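Local coordinates for protein putative acyl-CoA thioester hydrolase YbhC (Escherichia coli K-12, PDB 3GRH) that is a putative thioesterase of the outer membrane, a lipoprotein of the pectinesterase family that neither binds pectin nor shows pectinesterase activity, at residues A99-T104 with G170-Y175. Residues are numbered along the deposited sequence; the frame is centred on the assembly and turned at random.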
ATOM      1  N   ALA A  99      -9.988 -10.151  20.453  1.00 13.57           N
ATOM      2  CA  ALA A  99      -9.500  -8.835  20.823  1.00 13.28           C
ATOM      3  C   ALA A  99     -10.609  -7.801  20.721  1.00 13.94           C
ATOM      4  O   ALA A  99     -10.807  -6.948  21.599  1.00 15.55           O
ATOM      5  CB  ALA A  99      -8.317  -8.429  19.916  1.00 13.53           C
ATOM      6  N   ILE A 100     -11.339  -7.843  19.634  1.00 13.60           N
ATOM      7  CA  ILE A 100     -12.386  -6.852  19.352  1.00 14.45           C
ATOM      8  C   ILE A 100     -13.546  -6.917  20.338  1.00 15.06           C
ATOM      9  O   ILE A 100     -14.010  -5.874  20.787  1.00 15.76           O
ATOM     10  CB  ILE A 100     -12.927  -6.995  17.935  1.00 15.22           C
ATOM     11  CG1 ILE A 100     -11.855  -6.712  16.924  1.00 18.05           C
ATOM     12  CG2 ILE A 100     -14.148  -6.026  17.722  1.00 17.59           C
ATOM     13  CD1 ILE A 100     -11.342  -5.314  16.909  1.00 21.54           C
ATOM     14  N   ILE A 101     -13.948  -8.106  20.716  1.00 14.55           N
ATOM     15  CA  ILE A 101     -15.120  -8.257  21.641  1.00 15.26           C
ATOM     16  C   ILE A 101     -14.862  -7.600  22.985  1.00 15.56           C
ATOM     17  O   ILE A 101     -15.815  -7.357  23.734  1.00 17.47           O
ATOM     18  CB  ILE A 101     -15.657  -9.675  21.767  1.00 15.80           C
ATOM     19  CG1 ILE A 101     -14.627 -10.667  22.271  1.00 15.08           C
ATOM     20  CG2 ILE A 101     -16.188 -10.135  20.367  1.00 16.58           C
ATOM     21  CD1 ILE A 101     -15.189 -12.043  22.788  1.00 18.19           C
ATOM     22  N   LYS A 102     -13.620  -7.364  23.365  1.00 15.20           N
ATOM     23  CA  LYS A 102     -13.341  -6.717  24.657  1.00 16.43           C
ATOM     24  C   LYS A 102     -13.808  -5.261  24.739  1.00 17.68           C
ATOM     25  O   LYS A 102     -13.970  -4.723  25.826  1.00 19.14           O
ATOM     26  CB  LYS A 102     -11.856  -6.758  24.951  1.00 17.37           C
ATOM     27  CG  LYS A 102     -11.301  -8.121  25.256  1.00 18.47           C
ATOM     28  CD  LYS A 102      -9.954  -7.887  25.833  1.00 22.28           C
ATOM     29  CE  LYS A 102      -9.074  -9.110  25.891  1.00 26.03           C
ATOM     30  NZ  LYS A 102      -7.684  -8.600  26.222  1.00 25.71           N
ATOM     31  N   ARG A 103     -13.956  -4.618  23.582  1.00 18.87           N
ATOM     32  CA  ARG A 103     -14.410  -3.222  23.477  1.00 19.05           C
ATOM     33  C   ARG A 103     -13.558  -2.284  24.262  1.00 18.83           C
ATOM     34  O   ARG A 103     -14.057  -1.377  24.922  1.00 20.47           O
ATOM     35  CB  ARG A 103     -15.874  -3.060  23.856  1.00 20.65           C
ATOM     36  CG  ARG A 103     -16.704  -4.193  23.411  1.00 23.65           C
ATOM     37  CD  ARG A 103     -16.970  -4.222  21.949  1.00 28.90           C
ATOM     38  NE  ARG A 103     -17.690  -5.460  21.621  1.00 32.10           N
ATOM     39  CZ  ARG A 103     -17.909  -5.924  20.394  1.00 30.82           C
ATOM     40  NH1 ARG A 103     -17.508  -5.246  19.330  1.00 29.00           N
ATOM     41  NH2 ARG A 103     -18.552  -7.084  20.234  1.00 30.77           N
ATOM     42  N   THR A 104     -12.257  -2.486  24.165  1.00 18.34           N
ATOM     43  CA  THR A 104     -11.321  -1.682  24.930  1.00 18.37           C
ATOM     44  C   THR A 104     -10.582  -0.643  24.088  1.00 16.89           C
ATOM     45  O   THR A 104     -10.387  -0.844  22.902  1.00 17.05           O
ATOM     46  CB  THR A 104     -10.236  -2.548  25.596  1.00 19.53           C
ATOM     47  OG1 THR A 104      -9.403  -1.713  26.438  1.00 20.50           O
ATOM     48  CG2 THR A 104      -9.416  -3.306  24.605  1.00 20.84           C
ATOM     49  N   GLY A 170     -23.192 -10.864  14.160  1.00 19.58           N
ATOM     50  CA  GLY A 170     -22.858 -11.010  15.581  1.00 18.85           C
ATOM     51  C   GLY A 170     -21.448 -11.434  15.840  1.00 18.82           C
ATOM     52  O   GLY A 170     -20.998 -11.390  17.010  1.00 18.87           O
ATOM     53  N   LYS A 171     -20.684 -11.838  14.820  1.00 15.27           N
ATOM     54  CA  LYS A 171     -19.259 -11.921  15.049  1.00 16.02           C
ATOM     55  C   LYS A 171     -18.652 -10.612  14.568  1.00 15.92           C
ATOM     56  O   LYS A 171     -19.236  -9.924  13.735  1.00 16.27           O
ATOM     57  CB  LYS A 171     -18.598 -13.137  14.354  1.00 16.76           C
ATOM     58  CG  LYS A 171     -19.057 -14.528  14.785  1.00 19.22           C
ATOM     59  CD  LYS A 171     -18.232 -15.585  14.033  1.00 20.52           C
ATOM     60  CE  LYS A 171     -18.562 -16.997  14.399  1.00 26.11           C
ATOM     61  NZ  LYS A 171     -17.389 -17.919  14.051  1.00 26.60           N
ATOM     62  N   PRO A 172     -17.460 -10.240  15.094  1.00 16.40           N
ATOM     63  CA  PRO A 172     -16.779  -9.109  14.571  1.00 18.23           C
ATOM     64  C   PRO A 172     -16.491  -9.261  13.054  1.00 18.57           C
ATOM     65  O   PRO A 172     -16.316 -10.359  12.462  1.00 22.67           O
ATOM     66  CB  PRO A 172     -15.430  -9.082  15.352  1.00 19.29           C
ATOM     67  CG  PRO A 172     -15.814  -9.745  16.649  1.00 16.98           C
ATOM     68  CD  PRO A 172     -16.759 -10.853  16.200  1.00 16.35           C
ATOM     69  N   ALA A 173     -16.509  -8.135  12.418  1.00 19.09           N
ATOM     70  CA  ALA A 173     -16.152  -8.038  11.037  1.00 16.36           C
ATOM     71  C   ALA A 173     -17.298  -8.444  10.164  1.00 15.67           C
ATOM     72  O   ALA A 173     -17.183  -8.477   8.940  1.00 16.08           O
ATOM     73  CB  ALA A 173     -14.816  -8.849  10.632  1.00 18.59           C
ATOM     74  N   TRP A 174     -18.454  -8.759  10.744  1.00 15.34           N
ATOM     75  CA  TRP A 174     -19.626  -9.005   9.889  1.00 15.52           C
ATOM     76  C   TRP A 174     -19.901  -7.908   8.883  1.00 16.41           C
ATOM     77  O   TRP A 174     -20.229  -8.210   7.736  1.00 16.15           O
ATOM     78  CB  TRP A 174     -20.885  -9.198  10.740  1.00 16.56           C
ATOM     79  CG  TRP A 174     -22.104  -9.444   9.888  1.00 15.98           C
ATOM     80  CD1 TRP A 174     -23.116  -8.628   9.694  1.00 17.87           C
ATOM     81  CD2 TRP A 174     -22.315 -10.579   9.039  1.00 17.65           C
ATOM     82  NE1 TRP A 174     -24.025  -9.193   8.822  1.00 18.98           N
ATOM     83  CE2 TRP A 174     -23.533 -10.394   8.389  1.00 18.10           C
ATOM     84  CE3 TRP A 174     -21.581 -11.733   8.773  1.00 16.85           C
ATOM     85  CZ2 TRP A 174     -24.045 -11.324   7.492  1.00 19.66           C
ATOM     86  CZ3 TRP A 174     -22.110 -12.673   7.901  1.00 18.37           C
ATOM     87  CH2 TRP A 174     -23.295 -12.450   7.264  1.00 17.81           C
ATOM     88  N   TYR A 175     -19.844  -6.650   9.325  1.00 15.80           N
ATOM     89  CA  TYR A 175     -20.208  -5.568   8.433  1.00 15.66           C
ATOM     90  C   TYR A 175     -19.307  -5.573   7.194  1.00 15.23           C
ATOM     91  O   TYR A 175     -19.732  -5.176   6.093  1.00 16.62           O
ATOM     92  CB  TYR A 175     -20.204  -4.243   9.165  1.00 16.19           C
ATOM     93  CG  TYR A 175     -18.859  -3.643   9.407  1.00 17.14           C
ATOM     94  CD1 TYR A 175     -18.328  -2.727   8.521  1.00 17.65           C
ATOM     95  CD2 TYR A 175     -18.172  -3.904  10.574  1.00 18.86           C
ATOM     96  CE1 TYR A 175     -17.068  -2.208   8.725  1.00 17.07           C
ATOM     97  CE2 TYR A 175     -16.910  -3.335  10.830  1.00 19.88           C
ATOM     98  CZ  TYR A 175     -16.358  -2.476   9.911  1.00 17.68           C
ATOM     99  OH  TYR A 175     -15.116  -1.945  10.164  1.00 14.69           O
TER
HETATM  100  O   HOH W   1     -19.574  -9.302  18.045  1.00 40.46           O
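Pro172 directs its ring at the side chains of Ile100 and Ile101, touching them with the adjacent carbons CB and CG. Its CB lies 4.1 Å from Ile100 CG2, while its CG approaches Ile101 CG2 to 3.8 Å, the closest pairing of the two segments. Each isoleucine thus uses its gamma methyl. The side chains of Ile100 and Pro172 run alongside each other but head opposite ways: in Ile100, CG1 stands beside the backbone N (chi1 -64°), which leaves CG2 anti to that N and facing the proline, and CD1 leads away. Ile100 as a whole is buried, its side chain also touching Pro124 and Ala126 of nearby loops. Ile101 meets the ring at a slant, its CG2 set beside its own backbone N. Ile100 and Ile101 are the first two residues of a type I turn, closed by Arg103 N to Ile100 O at 3.1 Å; at Arg103 the chain departs from helical backbone angles, with positive phi (56°).

In the right-handed parallel beta-helix of the carbohydrate esterase family 8 fold, this contact lies near the end that begins with strand 77-79, where the side chains of Ala99 and Lys102 touch Phe77. It joins the end of helix 92-100 to the segment leading into helix 174-181, in which Lys171 to Trp174 form a type II turn and Ala173 occupies the N-cap position.

Polar linkage between the segments runs through one water. Gly170 O accepts its hydrogen bond at 2.7 Å, and Arg103 NH2 donates to it over a longer 3.3 Å. The water lies in the guanidinium plane, at its edge; one face of that group rests over Ile101 CA, 3.6 Å from the plane and offset toward the rim.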